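PDB 3A72: Exo-arabinanase from Penicillium chrysogenum, which probably releases arabinobiose from the ends of alpha-1,5-linked L-arabinan chains as a glycoside hydrolase of the six-bladed sialidase-like beta-propeller type. Local coordinates for residues A[39-53]-A[69-83]. Sequence-based numbering, arbitrary orientation.
Sequences TWENYSPEPPAVYFP and RVHDTVNGYGLRYQP. With AHR (alpha-L-arabinofuranose), chain B.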
# COMPACT_ATOMS: atom_id res chain seq x y z
N THR A 39 -3.03 -5.46 8.95
CA THR A 39 -2.11 -6.54 8.68
C THR A 39 -0.73 -5.98 8.38
O THR A 39 -0.51 -4.75 8.32
CB THR A 39 -2.64 -7.43 7.54
OG1 THR A 39 -1.88 -8.64 7.47
CG2 THR A 39 -2.52 -6.75 6.19
N TRP A 40 0.26 -6.86 8.22
CA TRP A 40 1.64 -6.54 8.06
C TRP A 40 2.39 -7.80 7.69
O TRP A 40 1.90 -8.91 7.87
CB TRP A 40 2.23 -5.92 9.35
CG TRP A 40 2.05 -6.76 10.56
CD1 TRP A 40 2.87 -7.75 11.02
CD2 TRP A 40 0.93 -6.72 11.46
NE1 TRP A 40 2.29 -8.27 12.15
CE2 TRP A 40 1.14 -7.70 12.47
CE3 TRP A 40 -0.22 -5.93 11.58
CZ2 TRP A 40 0.26 -7.94 13.51
CZ3 TRP A 40 -1.11 -6.15 12.62
CH2 TRP A 40 -0.85 -7.13 13.58
N GLU A 41 3.60 -7.64 7.17
CA GLU A 41 4.57 -8.70 7.04
C GLU A 41 5.02 -9.14 8.44
O GLU A 41 5.48 -8.30 9.23
CB GLU A 41 5.81 -8.24 6.28
CG GLU A 41 5.52 -7.80 4.84
CD GLU A 41 6.68 -7.15 4.13
OE1 GLU A 41 7.76 -6.95 4.75
OE2 GLU A 41 6.50 -6.76 2.93
N ASN A 42 4.85 -10.42 8.72
CA ASN A 42 5.00 -10.97 10.08
C ASN A 42 6.11 -12.00 10.04
O ASN A 42 5.93 -13.12 9.50
CB ASN A 42 3.64 -11.54 10.48
CG ASN A 42 3.53 -11.94 11.94
OD1 ASN A 42 3.49 -13.18 12.30
ND2 ASN A 42 3.51 -11.05 12.79
N TYR A 43 7.26 -11.63 10.55
CA TYR A 43 8.52 -12.41 10.36
C TYR A 43 8.70 -13.42 11.49
O TYR A 43 9.64 -13.41 12.26
CB TYR A 43 9.70 -11.47 10.24
CG TYR A 43 9.71 -10.60 9.01
CD1 TYR A 43 10.56 -10.89 7.96
CD2 TYR A 43 8.86 -9.49 8.88
CE1 TYR A 43 10.60 -10.13 6.80
CE2 TYR A 43 8.91 -8.72 7.71
CZ TYR A 43 9.77 -9.06 6.69
OH TYR A 43 9.84 -8.32 5.53
N SER A 44 7.76 -14.34 11.56
CA SER A 44 7.79 -15.42 12.55
C SER A 44 8.85 -16.44 12.11
O SER A 44 9.09 -16.68 10.95
CB SER A 44 6.42 -16.00 12.72
OG SER A 44 5.89 -16.51 11.50
N PRO A 45 9.45 -17.14 13.11
CA PRO A 45 10.37 -18.22 12.75
C PRO A 45 9.66 -19.37 12.09
O PRO A 45 8.52 -19.72 12.45
CB PRO A 45 10.91 -18.67 14.14
CG PRO A 45 10.37 -17.81 15.15
CD PRO A 45 9.31 -16.95 14.56
N GLU A 46 10.29 -19.96 11.06
CA GLU A 46 9.73 -21.01 10.25
C GLU A 46 10.50 -22.29 10.43
O GLU A 46 11.73 -22.24 10.67
CB GLU A 46 9.81 -20.60 8.77
CG GLU A 46 9.05 -19.31 8.43
CD GLU A 46 9.19 -18.98 6.97
OE1 GLU A 46 10.31 -18.59 6.57
OE2 GLU A 46 8.20 -19.12 6.20
N PRO A 47 9.88 -23.45 10.28
CA PRO A 47 8.44 -23.66 10.02
C PRO A 47 7.62 -23.38 11.26
O PRO A 47 8.12 -23.30 12.42
CB PRO A 47 8.38 -25.18 9.68
CG PRO A 47 9.51 -25.74 10.44
CD PRO A 47 10.65 -24.72 10.39
N PRO A 48 6.32 -23.26 11.14
CA PRO A 48 5.60 -23.33 9.87
C PRO A 48 5.72 -22.08 9.05
O PRO A 48 6.32 -21.08 9.48
CB PRO A 48 4.12 -23.46 10.32
CG PRO A 48 4.09 -22.81 11.64
CD PRO A 48 5.41 -23.08 12.29
N ALA A 49 5.20 -22.09 7.86
CA ALA A 49 5.38 -20.98 6.92
C ALA A 49 4.71 -19.69 7.43
O ALA A 49 3.65 -19.72 8.07
CB ALA A 49 4.79 -21.34 5.56
N VAL A 50 5.35 -18.56 7.13
CA VAL A 50 4.81 -17.27 7.54
C VAL A 50 3.41 -17.04 6.94
O VAL A 50 3.01 -17.59 5.91
CB VAL A 50 5.76 -16.12 7.19
CG1 VAL A 50 7.03 -16.17 8.04
CG2 VAL A 50 6.07 -16.07 5.68
N TYR A 51 2.66 -16.18 7.64
CA TYR A 51 1.28 -15.86 7.32
C TYR A 51 1.06 -14.37 7.50
O TYR A 51 1.87 -13.67 8.13
CB TYR A 51 0.30 -16.69 8.26
CG TYR A 51 0.63 -16.42 9.72
CD1 TYR A 51 0.16 -15.31 10.41
CD2 TYR A 51 1.44 -17.27 10.43
CE1 TYR A 51 0.48 -15.04 11.71
CE2 TYR A 51 1.77 -17.02 11.75
CZ TYR A 51 1.28 -15.90 12.39
OH TYR A 51 1.63 -15.67 13.69
N PHE A 52 -0.07 -13.86 7.03
CA PHE A 52 -0.49 -12.49 7.32
C PHE A 52 -1.54 -12.46 8.43
O PHE A 52 -2.63 -12.99 8.24
CB PHE A 52 -1.02 -11.79 6.09
CG PHE A 52 -0.03 -11.58 4.98
CD1 PHE A 52 1.24 -11.03 5.22
CD2 PHE A 52 -0.36 -11.91 3.67
CE1 PHE A 52 2.13 -10.84 4.16
CE2 PHE A 52 0.51 -11.68 2.63
CZ PHE A 52 1.76 -11.16 2.89
N PRO A 53 -1.23 -11.87 9.57
CA PRO A 53 -2.21 -11.78 10.66
C PRO A 53 -3.24 -10.71 10.33
O PRO A 53 -2.91 -9.73 9.70
CB PRO A 53 -1.38 -11.37 11.87
CG PRO A 53 -0.22 -10.65 11.29
CD PRO A 53 0.06 -11.27 9.94
N ARG A 69 -5.82 -15.40 10.52
CA ARG A 69 -4.55 -15.39 9.81
C ARG A 69 -4.74 -15.90 8.39
O ARG A 69 -5.51 -16.86 8.20
CB ARG A 69 -3.51 -16.26 10.55
CG ARG A 69 -3.18 -15.75 11.92
CD ARG A 69 -2.37 -16.79 12.70
NE ARG A 69 -2.10 -16.26 14.00
CZ ARG A 69 -1.40 -16.82 14.96
NH1 ARG A 69 -0.84 -17.98 14.70
NH2 ARG A 69 -1.24 -16.20 16.10
N VAL A 70 -4.08 -15.27 7.44
CA VAL A 70 -4.13 -15.74 6.04
C VAL A 70 -2.87 -16.56 5.81
O VAL A 70 -1.75 -16.02 5.84
CB VAL A 70 -4.28 -14.61 5.05
CG1 VAL A 70 -4.64 -15.20 3.67
CG2 VAL A 70 -5.39 -13.61 5.50
N HIS A 71 -3.06 -17.87 5.61
CA HIS A 71 -1.96 -18.79 5.39
C HIS A 71 -1.81 -19.11 3.90
O HIS A 71 -2.75 -19.01 3.11
CB HIS A 71 -2.22 -20.10 6.13
CG HIS A 71 -2.30 -19.97 7.59
ND1 HIS A 71 -1.24 -20.02 8.44
CD2 HIS A 71 -3.39 -19.80 8.36
CE1 HIS A 71 -1.71 -19.87 9.71
NE2 HIS A 71 -2.98 -19.75 9.68
N ASP A 72 -0.57 -19.52 3.56
CA ASP A 72 -0.24 -19.85 2.18
C ASP A 72 -0.70 -21.25 1.85
O ASP A 72 0.07 -22.22 1.80
CB ASP A 72 1.25 -19.71 1.93
CG ASP A 72 1.60 -19.84 0.44
OD1 ASP A 72 0.69 -20.14 -0.38
OD2 ASP A 72 2.81 -19.66 0.13
N THR A 73 -2.02 -21.40 1.64
CA THR A 73 -2.62 -22.66 1.30
C THR A 73 -2.37 -23.05 -0.16
O THR A 73 -2.53 -24.21 -0.52
CB THR A 73 -4.14 -22.63 1.56
OG1 THR A 73 -4.71 -21.61 0.76
CG2 THR A 73 -4.42 -22.41 3.03
N VAL A 74 -2.01 -22.07 -1.02
CA VAL A 74 -1.85 -22.37 -2.43
C VAL A 74 -0.45 -22.95 -2.72
O VAL A 74 -0.37 -23.97 -3.48
CB VAL A 74 -2.20 -21.16 -3.28
CG1 VAL A 74 -1.38 -19.94 -2.98
CG2 VAL A 74 -2.11 -21.59 -4.74
N ASN A 75 0.61 -22.37 -2.18
CA ASN A 75 1.95 -22.83 -2.44
C ASN A 75 2.66 -23.47 -1.27
O ASN A 75 3.60 -24.23 -1.44
CB ASN A 75 2.83 -21.66 -2.89
CG ASN A 75 2.40 -21.03 -4.20
OD1 ASN A 75 1.91 -21.71 -5.11
ND2 ASN A 75 2.62 -19.73 -4.31
N GLY A 76 2.29 -23.12 -0.05
CA GLY A 76 2.97 -23.57 1.11
C GLY A 76 4.31 -22.90 1.37
O GLY A 76 5.06 -23.36 2.22
N TYR A 77 4.62 -21.86 0.66
CA TYR A 77 5.89 -21.14 0.76
C TYR A 77 5.91 -20.21 1.96
O TYR A 77 6.94 -20.05 2.65
CB TYR A 77 6.20 -20.32 -0.48
CG TYR A 77 6.25 -21.04 -1.81
CD1 TYR A 77 6.43 -22.42 -1.90
CD2 TYR A 77 6.08 -20.36 -3.00
CE1 TYR A 77 6.46 -23.05 -3.13
CE2 TYR A 77 6.10 -20.96 -4.22
CZ TYR A 77 6.27 -22.30 -4.29
OH TYR A 77 6.27 -22.89 -5.55
N GLY A 78 4.78 -19.53 2.18
CA GLY A 78 4.67 -18.45 3.17
C GLY A 78 4.15 -17.18 2.50
O GLY A 78 4.67 -16.76 1.47
N LEU A 79 3.12 -16.61 3.13
CA LEU A 79 2.63 -15.26 2.68
C LEU A 79 3.49 -14.26 3.39
O LEU A 79 3.32 -13.99 4.59
CB LEU A 79 1.15 -15.10 2.96
CG LEU A 79 0.23 -16.08 2.25
CD1 LEU A 79 -1.23 -15.66 2.41
CD2 LEU A 79 0.61 -16.28 0.76
N ARG A 80 4.51 -13.78 2.69
CA ARG A 80 5.69 -13.20 3.28
C ARG A 80 5.83 -11.71 3.17
O ARG A 80 6.19 -11.03 4.14
CB ARG A 80 6.95 -13.89 2.67
CG ARG A 80 8.25 -13.55 3.40
CD ARG A 80 9.46 -14.34 2.82
NE ARG A 80 9.16 -15.78 2.80
CZ ARG A 80 9.24 -16.61 3.80
NH1 ARG A 80 9.77 -16.21 4.98
NH2 ARG A 80 8.82 -17.85 3.66
N TYR A 81 5.60 -11.17 1.96
CA TYR A 81 5.83 -9.77 1.66
C TYR A 81 4.54 -9.08 1.14
O TYR A 81 3.76 -9.67 0.39
CB TYR A 81 6.89 -9.55 0.61
CG TYR A 81 8.34 -9.74 1.01
CD1 TYR A 81 8.75 -9.93 2.34
CD2 TYR A 81 9.33 -9.72 0.02
CE1 TYR A 81 10.11 -10.10 2.65
CE2 TYR A 81 10.65 -9.89 0.31
CZ TYR A 81 11.03 -10.09 1.64
OH TYR A 81 12.38 -10.24 1.98
N GLN A 82 4.42 -7.82 1.52
CA GLN A 82 3.61 -6.85 0.79
C GLN A 82 2.12 -7.22 0.69
O GLN A 82 1.54 -7.27 -0.37
CB GLN A 82 4.22 -6.63 -0.60
CG GLN A 82 5.63 -6.07 -0.49
CD GLN A 82 6.65 -6.64 -1.44
OE1 GLN A 82 6.30 -7.17 -2.51
NE2 GLN A 82 7.91 -6.51 -1.08
N PRO A 83 1.47 -7.40 1.86
CA PRO A 83 0.03 -7.62 1.86
C PRO A 83 -0.69 -6.36 1.42
O PRO A 83 -0.16 -5.24 1.38
CB PRO A 83 -0.28 -7.92 3.33
CG PRO A 83 0.75 -7.11 4.08
CD PRO A 83 2.00 -7.26 3.21
O5 AHR B . 8.49 -5.54 1.61
C5 AHR B . 9.71 -6.23 1.99
C4 AHR B . 10.88 -5.54 1.32
O4 AHR B . 10.74 -5.71 -0.13
C3 AHR B . 12.20 -6.24 1.59
O3 AHR B . 12.79 -5.80 2.83
C2 AHR B . 13.05 -5.74 0.41
O2 AHR B . 14.13 -6.64 0.08
C1 AHR B . 12.03 -5.68 -0.74
O HOH W 1 4.06 -12.53 6.84
O HOH W 2 7.01 -12.37 6.57
O HOH W 3 8.27 -21.60 4.56
O HOH W 4 1.56 -20.93 9.11
O HOH W 5 1.27 -19.69 5.71
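Phe-52 and Val-70 form an antiparallel hydrogen-bonded pair between the outer strands of one blade of a six-bladed beta-propeller, with Val-70 N reaching Phe-52 O at 2.8 Å. From there segment 69-83 crosses into strand 82-87, the innermost strand of the next blade, and Leu-79 N bonds to Val-50 O on the way. Water 1 bridges the backbone where the strands part, accepting from Asn-42 N and lying within bonding distance of Tyr-51 O and Leu-79 O.

Apolar packing centres on the Phe-52 ring, clamped by the connection to the next blade and the start of that blade. Pro-83 CB sits over the middle of one face, 3.7 Å from the centroid and 4° off the normal, while Leu-79 CB and O lie over the opposite face; Tyr-81 O meets the edge. On the other side of the strand pair, Arg-69 CD lies over one face of the Tyr-51 ring in a CH-pi contact, and its guanidinium, 5° from parallel to the ring, lies across Tyr-51 OH; Arg-69 also pairs with Glu-66.

Charge pairing ties the 43-50 loop down: Arg-80 grips Glu-46 end-on, NH1 to OE1 and NH2 to OE2, each 2.9 Å, with Val-50 CG2 over the guanidinium face. Val-50 N also donates to OE2, Thr-109 bonds OE1, and Arg-80 NE reaches Ile-107 O.

At the sugar pocket Tyr-81 places its ring face against arabinofuranose C5. Glu-41 OE2 takes Gln-82 N on its anti lone pair at 2.7 Å and accepts from sugar O5, to which Gln-82 NE2 donates at 2.9 Å and 170°.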